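Local coordinates for protein polymerase cofactor VP35 (PDB 3L2A) that suppresses the host interferon response through its RNA-binding interferon inhibitory domain and, as a polymerase cofactor, probably takes part in viral RNA synthesis, at residues Q30-I38 with I109-F117; L44-S55 with A65-F76. One frame throughout, in Å; residues are numbered along the deposited sequence. Where two conformers were deposited one is given.

Both contacts involve the helical half of the interferon inhibitory domain, and their centres lie about 12 Å apart. Contact 1 joins helix 27-41 to the approach and start of strand 113-118, its centre about 3 Å from the centre of the chain; contact 2, whose centre is about 11 Å from the centre of the chain, pairs helix 45-57 with helix 62-72 and the start of helix 75-78. Along the chain both segments of contact 2 fall between those of contact 1. Helix 27-41, part of contact 1, also touches contact 2: Ile-35 meets Ile-48, and Ile-38 meets Ile-75. Ile-109 also packs on Phe-76, and together these contacts run the apolar core continuously from the helical bundle to the mixed beta sheet.

Contact 1: residues Q30-I38 with I109-F117; sequences QLVQVICKI and IDRGWVCLF
Val-114 points its CG1 methyl into helix 30-38, where Gln-30, Leu-31 and Val-34 meet it. Lying anti to its own backbone N (chi1 180°), Val-114 CG1 reaches as far as the helix backbone, 3.6 Å from Leu-31 N. Leu-31 adds its CB at 3.9 Å from Val-114 CG1, and Val-34 brings CG2 to the same methyl from the next turn. A second apolar cluster lies toward the C-terminal end of helix segment 30-38: Ile-38 and Ile-109 reach toward each other tip to tip, their CD1 methyls 3.7 Å apart, with Val-34 CG1 more loosely beside Ile-109.

Polar and sulfur groups are met mainly by carbon. Val-34 CG2 presses to 3.4 Å from the carbonyl O of Val-114, an oxygen buried by the contact, with no partner in the model. Gln-30 lays its aliphatic CG against the strand, 3.8 Å from Cys-115 SG; the bend at chi2 (63°) turns the amide away from a straight continuation of the chain, and OE1 bonds to a glycerol, probably from the crystallisation liquor. Gln-30 NE2 comes to the edge of the Phe-117 ring, near the ring plane and at the limit of contact, 4.5 Å from CZ. Cys-115 SG lies over one face of that ring, offset toward the rim, so sulfur and phenyl pack together within the strand.

The helix and strand axes pass 8.1 Å apart at 93°, almost perpendicular. Leu-127 of the adjoining antiparallel strand 124-128 also touches Gln-30, Val-114 and Cys-115, and Pro-82 touches Val-34. Such packing of a helix across a beta sheet forms the junction between the helical and beta parts of the VP35 interferon inhibitory domain.

Contact 2: residues L44-S55 with A65-F76; sequences LLDTIHAEFQAS and ALIQITKRVPIF. With ACY (acetic acid), chain C.
The backbone O of Glu-51 is gripped by two groups of Ser-55, its N at 2.9 Å and its OG at 3.1 Å, which approach from opposite faces of the carbonyl plane. In one of two modelled conformers, Arg-72 NH1 makes a weak but fairly straight salt-bridge bond to Glu-51 OE1 (3.5 Å, N-H...O 164°). In this conformer the carboxylate oxygen comes at the guanidinium edge, the two planes turned 61° apart, while Gln-68 CB lies over one guanidinium face.

Alongside this polar group, Ile-69 CD1 reaches Phe-52 CB at 3.8 Å, and the Ile-69 and Ile-48 side chains cross at about a right angle. The Phe-52 ring, swung by chi1 away from its own backbone N, brings CD1 to 3.7 Å from Ala-65 CB. Near the start of the helix, Ile-48 CD1 meets the Phe-76 ring edge, 3.9 Å from CZ, and Leu-44 CD1 packs on CB and CG2 of Ile-75. His-49 NE2 hydrogen-bonds OXT of an acetic acid, probably from the crystallisation liquor.

Ile-35 of helix 27-41 touches Ile-48 and Leu-66. The axes pass 8.9 Å apart at 131°, obliquely and nearer antiparallel than parallel; consecutive helices 45-57 and 62-72, joined by a short connection, thus form a helical hairpin within the domain's helical bundle.

Contact 1: residues Q30-I38 with I109-F117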
loop_
_atom_site.group_PDB
_atom_site.type_symbol
_atom_site.label_atom_id
_atom_site.label_comp_id
_atom_site.label_asym_id
_atom_site.label_seq_id
_atom_site.Cartn_x
_atom_site.Cartn_y
_atom_site.Cartn_z
ATOM N N GLN A 30 3.731 3.514 2.701
ATOM C CA GLN A 30 3.799 2.063 2.901
ATOM C C GLN A 30 2.891 1.349 1.895
ATOM O O GLN A 30 3.280 0.315 1.301
ATOM C CB GLN A 30 3.444 1.666 4.336
ATOM C CG GLN A 30 3.636 0.186 4.595
ATOM C CD GLN A 30 5.078 -0.261 4.450
ATOM O OE1 GLN A 30 5.404 -1.093 3.588
ATOM N NE2 GLN A 30 5.951 0.296 5.272
ATOM N N LEU A 31 1.701 1.918 1.670
ATOM C CA LEU A 31 0.772 1.351 0.672
ATOM C C LEU A 31 1.344 1.325 -0.731
ATOM O O LEU A 31 1.156 0.334 -1.434
ATOM C CB LEU A 31 -0.584 2.058 0.717
ATOM C CG LEU A 31 -1.671 1.452 -0.182
ATOM C CD1 LEU A 31 -1.920 -0.056 0.014
ATOM C CD2 LEU A 31 -2.934 2.251 -0.022
ATOM N N VAL A 32 2.066 2.380 -1.133
ATOM C CA VAL A 32 2.723 2.400 -2.456
ATOM C C VAL A 32 3.690 1.219 -2.550
ATOM O O VAL A 32 3.719 0.514 -3.542
ATOM C CB VAL A 32 3.470 3.713 -2.644
ATOM C CG1 VAL A 32 4.510 3.640 -3.825
ATOM C CG2 VAL A 32 2.464 4.872 -2.866
ATOM N N GLN A 33 4.482 1.003 -1.494
ATOM C CA GLN A 33 5.433 -0.124 -1.521
ATOM C C GLN A 33 4.737 -1.480 -1.650
ATOM O O GLN A 33 5.193 -2.354 -2.408
ATOM C CB GLN A 33 6.303 -0.100 -0.272
ATOM C CG GLN A 33 7.078 1.176 -0.166
ATOM C CD GLN A 33 7.734 1.320 1.190
ATOM O OE1 GLN A 33 8.384 0.393 1.673
ATOM N NE2 GLN A 33 7.581 2.487 1.800
ATOM N N VAL A 34 3.640 -1.636 -0.921
ATOM C CA VAL A 34 2.860 -2.878 -0.903
ATOM C C VAL A 34 2.278 -3.111 -2.296
ATOM O O VAL A 34 2.371 -4.207 -2.838
ATOM C CB VAL A 34 1.746 -2.816 0.167
ATOM C CG1 VAL A 34 0.701 -3.941 -0.033
ATOM C CG2 VAL A 34 2.351 -2.862 1.627
ATOM N N ILE A 35 1.708 -2.060 -2.873
ATOM C CA ILE A 35 1.078 -2.147 -4.219
ATOM C C ILE A 35 2.127 -2.434 -5.262
ATOM O O ILE A 35 1.920 -3.277 -6.154
ATOM C CB ILE A 35 0.346 -0.825 -4.518
ATOM C CG1 ILE A 35 -0.947 -0.772 -3.675
ATOM C CG2 ILE A 35 0.061 -0.644 -6.024
ATOM C CD1 ILE A 35 -1.695 0.612 -3.775
ATOM N N CYS A 36 3.260 -1.729 -5.197
ATOM C CA CYS A 36 4.289 -1.960 -6.210
ATOM C C CYS A 36 4.911 -3.360 -6.130
ATOM O O CYS A 36 5.233 -3.945 -7.161
ATOM C CB CYS A 36 5.380 -0.889 -6.190
ATOM S SG CYS A 36 4.781 0.678 -6.741
ATOM N N LYS A 37 5.121 -3.871 -4.924
ATOM C CA LYS A 37 5.612 -5.254 -4.778
ATOM C C LYS A 37 4.612 -6.268 -5.355
ATOM O O LYS A 37 4.983 -7.165 -6.130
ATOM C CB LYS A 37 5.894 -5.565 -3.299
ATOM C CG LYS A 37 6.461 -6.958 -3.135
ATOM C CD LYS A 37 7.092 -7.177 -1.770
ATOM C CE LYS A 37 8.044 -8.374 -1.834
ATOM N NZ LYS A 37 7.434 -9.542 -2.513
ATOM N N ILE A 38 3.335 -6.120 -5.001
ATOM C CA ILE A 38 2.325 -7.062 -5.482
ATOM C C ILE A 38 2.209 -6.917 -7.018
ATOM O O ILE A 38 2.143 -7.898 -7.761
ATOM C CB ILE A 38 0.981 -6.838 -4.751
ATOM C CG1 ILE A 38 1.091 -7.395 -3.324
ATOM C CG2 ILE A 38 -0.152 -7.510 -5.521
ATOM C CD1 ILE A 38 0.054 -6.808 -2.370
ATOM N N ILE A 109 -6.599 -6.238 2.029
ATOM C CA ILE A 109 -6.058 -4.972 1.520
ATOM C C ILE A 109 -7.172 -4.007 1.077
ATOM O O ILE A 109 -7.072 -2.816 1.342
ATOM C CB ILE A 109 -5.031 -5.210 0.400
ATOM C CG1 ILE A 109 -3.857 -6.045 0.942
ATOM C CG2 ILE A 109 -4.534 -3.878 -0.184
ATOM C CD1 ILE A 109 -2.906 -6.529 -0.124
ATOM N N ASP A 110 -8.223 -4.511 0.415
ATOM C CA ASP A 110 -9.290 -3.624 -0.101
ATOM C C ASP A 110 -10.182 -3.016 0.990
ATOM O O ASP A 110 -10.967 -2.095 0.723
ATOM C CB ASP A 110 -10.096 -4.275 -1.246
ATOM C CG ASP A 110 -11.169 -5.241 -0.763
ATOM O OD1 ASP A 110 -12.026 -5.626 -1.598
ATOM O OD2 ASP A 110 -11.157 -5.638 0.418
ATOM N N ARG A 111 -10.033 -3.507 2.218
ATOM C CA ARG A 111 -10.704 -2.909 3.370
ATOM C C ARG A 111 -9.800 -1.938 4.146
ATOM O O ARG A 111 -10.195 -1.407 5.175
ATOM C CB ARG A 111 -11.260 -3.982 4.293
ATOM C CG ARG A 111 -12.319 -4.833 3.633
ATOM C CD ARG A 111 -12.950 -5.771 4.636
ATOM N NE ARG A 111 -14.021 -6.560 4.041
ATOM C CZ ARG A 111 -14.858 -7.327 4.736
ATOM N NH1 ARG A 111 -14.749 -7.402 6.058
ATOM N NH2 ARG A 111 -15.807 -8.013 4.112
ATOM N N GLY A 112 -8.595 -1.685 3.632
ATOM C CA GLY A 112 -7.732 -0.652 4.209
ATOM C C GLY A 112 -6.513 -1.192 4.955
ATOM O O GLY A 112 -5.707 -0.423 5.445
ATOM N N TRP A 113 -6.363 -2.512 5.017
ATOM C CA TRP A 113 -5.239 -3.120 5.736
ATOM C C TRP A 113 -4.034 -3.146 4.826
ATOM O O TRP A 113 -3.976 -3.906 3.837
ATOM C CB TRP A 113 -5.599 -4.532 6.195
ATOM C CG TRP A 113 -6.723 -4.526 7.191
ATOM C CD1 TRP A 113 -8.056 -4.744 6.942
ATOM C CD2 TRP A 113 -6.611 -4.267 8.590
ATOM N NE1 TRP A 113 -8.775 -4.655 8.113
ATOM C CE2 TRP A 113 -7.916 -4.354 9.139
ATOM C CE3 TRP A 113 -5.531 -3.974 9.443
ATOM C CZ2 TRP A 113 -8.177 -4.139 10.509
ATOM C CZ3 TRP A 113 -5.792 -3.773 10.817
ATOM C CH2 TRP A 113 -7.102 -3.858 11.325
ATOM N N VAL A 114 -3.077 -2.290 5.121
ATOM C CA VAL A 114 -1.922 -2.124 4.266
ATOM C C VAL A 114 -0.900 -3.259 4.412
ATOM O O VAL A 114 -0.402 -3.813 3.426
ATOM C CB VAL A 114 -1.262 -0.735 4.516
ATOM C CG1 VAL A 114 -0.016 -0.534 3.622
ATOM C CG2 VAL A 114 -2.284 0.380 4.270
ATOM N N CYS A 115 -0.550 -3.573 5.651
ATOM C CA CYS A 115 0.427 -4.596 5.916
ATOM C C CYS A 115 0.249 -4.975 7.368
ATOM O O CYS A 115 -0.514 -4.326 8.092
ATOM C CB CYS A 115 1.843 -4.081 5.637
ATOM S SG CYS A 115 2.367 -2.675 6.689
ATOM N N LEU A 116 0.933 -6.032 7.769
ATOM C CA LEU A 116 0.875 -6.505 9.150
ATOM C C LEU A 116 2.281 -6.491 9.688
ATOM O O LEU A 116 3.175 -7.072 9.095
ATOM C CB LEU A 116 0.337 -7.924 9.181
ATOM C CG LEU A 116 -0.961 -8.182 8.423
ATOM C CD1 LEU A 116 -1.326 -9.639 8.525
ATOM C CD2 LEU A 116 -2.087 -7.331 8.969
ATOM N N PHE A 117 2.480 -5.789 10.801
ATOM C CA PHE A 117 3.788 -5.727 11.418
ATOM C C PHE A 117 3.793 -6.786 12.493
ATOM O O PHE A 117 3.053 -6.671 13.469
ATOM C CB PHE A 117 4.027 -4.361 12.052
ATOM C CG PHE A 117 4.181 -3.245 11.059
ATOM C CD1 PHE A 117 3.204 -2.267 10.947
ATOM C CD2 PHE A 117 5.317 -3.173 10.243
ATOM C CE1 PHE A 117 3.340 -1.210 10.056
ATOM C CE2 PHE A 117 5.473 -2.115 9.331
ATOM C CZ PHE A 117 4.477 -1.132 9.240
#

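Contact 2: residues L44-S55 with A65-F76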
loop_
_atom_site.group_PDB
_atom_site.type_symbol
_atom_site.label_atom_id
_atom_site.label_comp_id
_atom_site.label_asym_id
_atom_site.label_seq_id
_atom_site.Cartn_x
_atom_site.Cartn_y
_atom_site.Cartn_z
ATOM N N LEU A 44 1.382 -6.860 -12.949
ATOM C CA LEU A 44 0.221 -5.941 -13.006
ATOM C C LEU A 44 0.603 -4.468 -12.841
ATOM O O LEU A 44 -0.278 -3.636 -12.614
ATOM C CB LEU A 44 -0.806 -6.360 -11.928
ATOM C CG LEU A 44 -1.547 -7.664 -12.289
ATOM C CD1 LEU A 44 -2.336 -8.132 -11.106
ATOM C CD2 LEU A 44 -2.514 -7.409 -13.471
ATOM N N LEU A 45 1.891 -4.125 -12.935
ATOM C CA LEU A 45 2.272 -2.719 -12.728
ATOM C C LEU A 45 1.590 -1.757 -13.677
ATOM O O LEU A 45 1.295 -0.619 -13.307
ATOM C CB LEU A 45 3.783 -2.531 -12.870
ATOM C CG LEU A 45 4.575 -3.170 -11.722
ATOM C CD1 LEU A 45 6.066 -3.223 -12.135
ATOM C CD2 LEU A 45 4.388 -2.382 -10.422
ATOM N N ASP A 46 1.404 -2.186 -14.924
ATOM C CA ASP A 46 0.810 -1.266 -15.902
ATOM C C ASP A 46 -0.690 -1.107 -15.729
ATOM O O ASP A 46 -1.248 -0.039 -16.026
ATOM C CB ASP A 46 1.195 -1.737 -17.309
ATOM C CG ASP A 46 2.687 -1.663 -17.514
ATOM O OD1 ASP A 46 3.244 -0.587 -17.227
ATOM O OD2 ASP A 46 3.283 -2.654 -17.957
ATOM N N THR A 47 -1.344 -2.156 -15.234
ATOM C CA THR A 47 -2.754 -2.032 -14.843
ATOM C C THR A 47 -2.906 -1.066 -13.659
ATOM O O THR A 47 -3.765 -0.197 -13.654
ATOM C CB THR A 47 -3.293 -3.411 -14.466
ATOM O OG1 THR A 47 -3.221 -4.280 -15.615
ATOM C CG2 THR A 47 -4.742 -3.335 -14.026
ATOM N N ILE A 48 -2.068 -1.252 -12.653
ATOM C CA ILE A 48 -2.071 -0.371 -11.472
ATOM C C ILE A 48 -1.784 1.096 -11.869
ATOM O O ILE A 48 -2.459 2.018 -11.443
ATOM C CB ILE A 48 -1.040 -0.897 -10.474
ATOM C CG1 ILE A 48 -1.528 -2.220 -9.883
ATOM C CG2 ILE A 48 -0.767 0.138 -9.370
ATOM C CD1 ILE A 48 -0.404 -3.018 -9.132
ATOM N N HIS A 49 -0.798 1.282 -12.730
ATOM C CA HIS A 49 -0.436 2.614 -13.211
ATOM C C HIS A 49 -1.613 3.251 -13.943
ATOM O O HIS A 49 -1.902 4.426 -13.744
ATOM C CB HIS A 49 0.825 2.504 -14.081
ATOM C CG HIS A 49 1.313 3.814 -14.629
ATOM N ND1 HIS A 49 1.916 3.913 -15.866
ATOM C CD2 HIS A 49 1.327 5.062 -14.103
ATOM C CE1 HIS A 49 2.260 5.171 -16.089
ATOM N NE2 HIS A 49 1.900 5.893 -15.041
ATOM N N ALA A 50 -2.298 2.455 -14.762
ATOM C CA ALA A 50 -3.447 2.944 -15.551
ATOM C C ALA A 50 -4.548 3.413 -14.616
ATOM O O ALA A 50 -5.152 4.448 -14.814
ATOM C CB ALA A 50 -3.974 1.820 -16.446
ATOM N N GLU A 51 -4.824 2.601 -13.599
ATOM C CA GLU A 51 -5.874 2.964 -12.633
ATOM C C GLU A 51 -5.491 4.201 -11.810
ATOM O O GLU A 51 -6.342 5.050 -11.485
ATOM C CB GLU A 51 -6.148 1.762 -11.740
ATOM C CG GLU A 51 -6.893 0.689 -12.492
ATOM C CD GLU A 51 -8.334 1.059 -12.769
ATOM O OE1 GLU A 51 -8.794 2.127 -12.301
ATOM O OE2 GLU A 51 -9.008 0.266 -13.453
ATOM N N PHE A 52 -4.217 4.294 -11.458
ATOM C CA PHE A 52 -3.713 5.465 -10.723
ATOM C C PHE A 52 -3.969 6.709 -11.566
ATOM O O PHE A 52 -4.532 7.684 -11.104
ATOM C CB PHE A 52 -2.222 5.316 -10.440
ATOM C CG PHE A 52 -1.667 6.394 -9.548
ATOM C CD1 PHE A 52 -2.072 6.466 -8.213
ATOM C CD2 PHE A 52 -0.737 7.319 -10.032
ATOM C CE1 PHE A 52 -1.544 7.454 -7.358
ATOM C CE2 PHE A 52 -0.206 8.312 -9.193
ATOM C CZ PHE A 52 -0.599 8.367 -7.847
ATOM N N GLN A 53 -3.537 6.681 -12.823
ATOM C CA GLN A 53 -3.727 7.822 -13.708
ATOM C C GLN A 53 -5.198 8.176 -13.910
ATOM O O GLN A 53 -5.568 9.362 -13.944
ATOM C CB GLN A 53 -3.147 7.487 -15.076
ATOM C CG GLN A 53 -1.668 7.689 -15.222
ATOM C CD GLN A 53 -1.303 7.954 -16.718
ATOM O OE1 GLN A 53 -1.711 7.212 -17.580
ATOM N NE2 GLN A 53 -0.585 9.045 -16.995
ATOM N N ALA A 54 -6.029 7.156 -14.105
ATOM C CA ALA A 54 -7.447 7.377 -14.365
ATOM C C ALA A 54 -8.106 7.998 -13.146
ATOM O O ALA A 54 -8.989 8.831 -13.295
ATOM C CB ALA A 54 -8.137 6.094 -14.749
ATOM N N SER A 55 -7.669 7.611 -11.945
ATOM C CA SER A 55 -8.274 8.166 -10.733
ATOM C C SER A 55 -7.885 9.607 -10.541
ATOM O O SER A 55 -8.722 10.441 -10.164
ATOM C CB SER A 55 -7.903 7.326 -9.506
ATOM O OG SER A 55 -8.532 6.059 -9.602
ATOM N N ALA A 65 -6.666 7.799 -4.911
ATOM C CA ALA A 65 -6.304 6.959 -6.067
ATOM C C ALA A 65 -5.729 5.602 -5.622
ATOM O O ALA A 65 -6.058 4.548 -6.185
ATOM C CB ALA A 65 -5.326 7.728 -6.998
ATOM N N LEU A 66 -4.909 5.622 -4.568
ATOM C CA LEU A 66 -4.337 4.386 -4.039
ATOM C C LEU A 66 -5.400 3.518 -3.405
ATOM O O LEU A 66 -5.398 2.300 -3.572
ATOM C CB LEU A 66 -3.245 4.709 -3.038
ATOM C CG LEU A 66 -1.979 5.363 -3.623
ATOM C CD1 LEU A 66 -1.121 5.887 -2.490
ATOM C CD2 LEU A 66 -1.181 4.354 -4.486
ATOM N N ILE A 67 -6.303 4.129 -2.646
ATOM C CA ILE A 67 -7.431 3.349 -2.122
ATOM C C ILE A 67 -8.224 2.697 -3.260
ATOM O O ILE A 67 -8.560 1.516 -3.210
ATOM C CB ILE A 67 -8.354 4.228 -1.247
ATOM C CG1 ILE A 67 -7.620 4.656 0.029
ATOM C CG2 ILE A 67 -9.675 3.493 -0.911
ATOM C CD1 ILE A 67 -8.409 5.661 0.885
ATOM N N GLN A 68 -8.485 3.467 -4.311
ATOM C CA GLN A 68 -9.271 2.949 -5.419
ATOM C C GLN A 68 -8.574 1.784 -6.109
ATOM O O GLN A 68 -9.232 0.817 -6.505
ATOM C CB GLN A 68 -9.640 4.084 -6.378
ATOM C CG GLN A 68 -10.551 5.145 -5.730
ATOM C CD GLN A 68 -11.898 4.635 -5.234
ATOM O OE1 GLN A 68 -12.007 4.039 -4.157
ATOM N NE2 GLN A 68 -12.952 4.944 -5.980
ATOM N N ILE A 69 -7.252 1.860 -6.242
ATOM C CA ILE A 69 -6.474 0.728 -6.783
ATOM C C ILE A 69 -6.779 -0.534 -6.011
ATOM O O ILE A 69 -7.058 -1.587 -6.608
ATOM C CB ILE A 69 -4.945 1.004 -6.820
ATOM C CG1 ILE A 69 -4.620 2.042 -7.910
ATOM C CG2 ILE A 69 -4.138 -0.320 -7.004
ATOM C CD1 ILE A 69 -3.252 2.781 -7.733
ATOM N N THR A 70 -6.767 -0.442 -4.690
ATOM C CA THR A 70 -6.960 -1.651 -3.844
ATOM C C THR A 70 -8.348 -2.257 -4.025
ATOM O O THR A 70 -8.521 -3.468 -3.890
ATOM C CB THR A 70 -6.686 -1.399 -2.363
ATOM O OG1 THR A 70 -7.682 -0.538 -1.792
ATOM C CG2 THR A 70 -5.274 -0.800 -2.170
ATOM N N LYS A 71 -9.301 -1.406 -4.385
ATOM C CA LYS A 71 -10.697 -1.805 -4.597
ATOM C C LYS A 71 -11.010 -2.266 -6.030
ATOM O O LYS A 71 -11.897 -3.105 -6.245
ATOM C CB LYS A 71 -11.602 -0.621 -4.231
ATOM C CG LYS A 71 -11.622 -0.343 -2.719
ATOM C CD LYS A 71 -12.128 1.060 -2.389
ATOM C CE LYS A 71 -13.562 1.299 -2.820
ATOM N NZ LYS A 71 -13.907 2.765 -2.667
ATOM N N ARG A 72 -10.309 -1.711 -7.008
ATOM C CA ARG A 72 -10.666 -1.984 -8.397
ATOM C C ARG A 72 -9.911 -3.187 -8.949
ATOM O O ARG A 72 -10.481 -3.995 -9.678
ATOM C CB ARG A 72 -10.445 -0.749 -9.271
ATOM C CG ARG A 72 -11.336 0.417 -8.888
ATOM C CD ARG A 72 -11.168 1.606 -9.815
ATOM N NE ARG A 72 -11.943 2.745 -9.326
ATOM C CZ ARG A 72 -11.670 4.019 -9.582
ATOM N NH1 ARG A 72 -10.636 4.359 -10.341
ATOM N NH2 ARG A 72 -12.451 4.960 -9.078
ATOM N N VAL A 73 -8.638 -3.306 -8.577
ATOM C CA VAL A 73 -7.741 -4.257 -9.213
ATOM C C VAL A 73 -7.819 -5.590 -8.469
ATOM O O VAL A 73 -7.456 -5.643 -7.291
ATOM C CB VAL A 73 -6.293 -3.703 -9.263
ATOM C CG1 VAL A 73 -5.383 -4.662 -10.000
ATOM C CG2 VAL A 73 -6.254 -2.310 -9.943
ATOM N N PRO A 74 -8.313 -6.661 -9.134
ATOM C CA PRO A 74 -8.603 -7.928 -8.464
ATOM C C PRO A 74 -7.528 -8.541 -7.605
ATOM O O PRO A 74 -7.861 -9.232 -6.622
ATOM C CB PRO A 74 -8.886 -8.881 -9.635
ATOM C CG PRO A 74 -9.496 -8.051 -10.635
ATOM C CD PRO A 74 -8.744 -6.709 -10.554
ATOM N N ILE A 75 -6.261 -8.346 -7.971
ATOM C CA ILE A 75 -5.150 -8.962 -7.219
ATOM C C ILE A 75 -5.172 -8.601 -5.737
ATOM O O ILE A 75 -4.740 -9.393 -4.916
ATOM C CB ILE A 75 -3.744 -8.623 -7.830
ATOM C CG1 ILE A 75 -2.657 -9.568 -7.299
ATOM C CG2 ILE A 75 -3.351 -7.140 -7.640
ATOM C CD1 ILE A 75 -2.827 -10.995 -7.768
ATOM N N PHE A 76 -5.713 -7.431 -5.406
ATOM C CA PHE A 76 -5.722 -6.949 -4.021
ATOM C C PHE A 76 -6.802 -7.580 -3.182
ATOM O O PHE A 76 -6.826 -7.409 -1.973
ATOM C CB PHE A 76 -5.722 -5.412 -3.968
ATOM C CG PHE A 76 -4.495 -4.834 -4.570
ATOM C CD1 PHE A 76 -3.271 -4.976 -3.923
ATOM C CD2 PHE A 76 -4.542 -4.191 -5.816
ATOM C CE1 PHE A 76 -2.106 -4.467 -4.478
ATOM C CE2 PHE A 76 -3.375 -3.688 -6.378
ATOM C CZ PHE A 76 -2.171 -3.821 -5.722
HETATM C C ACY C . 1.056 8.711 -13.603
HETATM O O ACY C . 0.801 7.593 -13.117
HETATM O OXT ACY C . 1.788 8.866 -14.613
HETATM C CH3 ACY C . 0.424 9.879 -12.896
#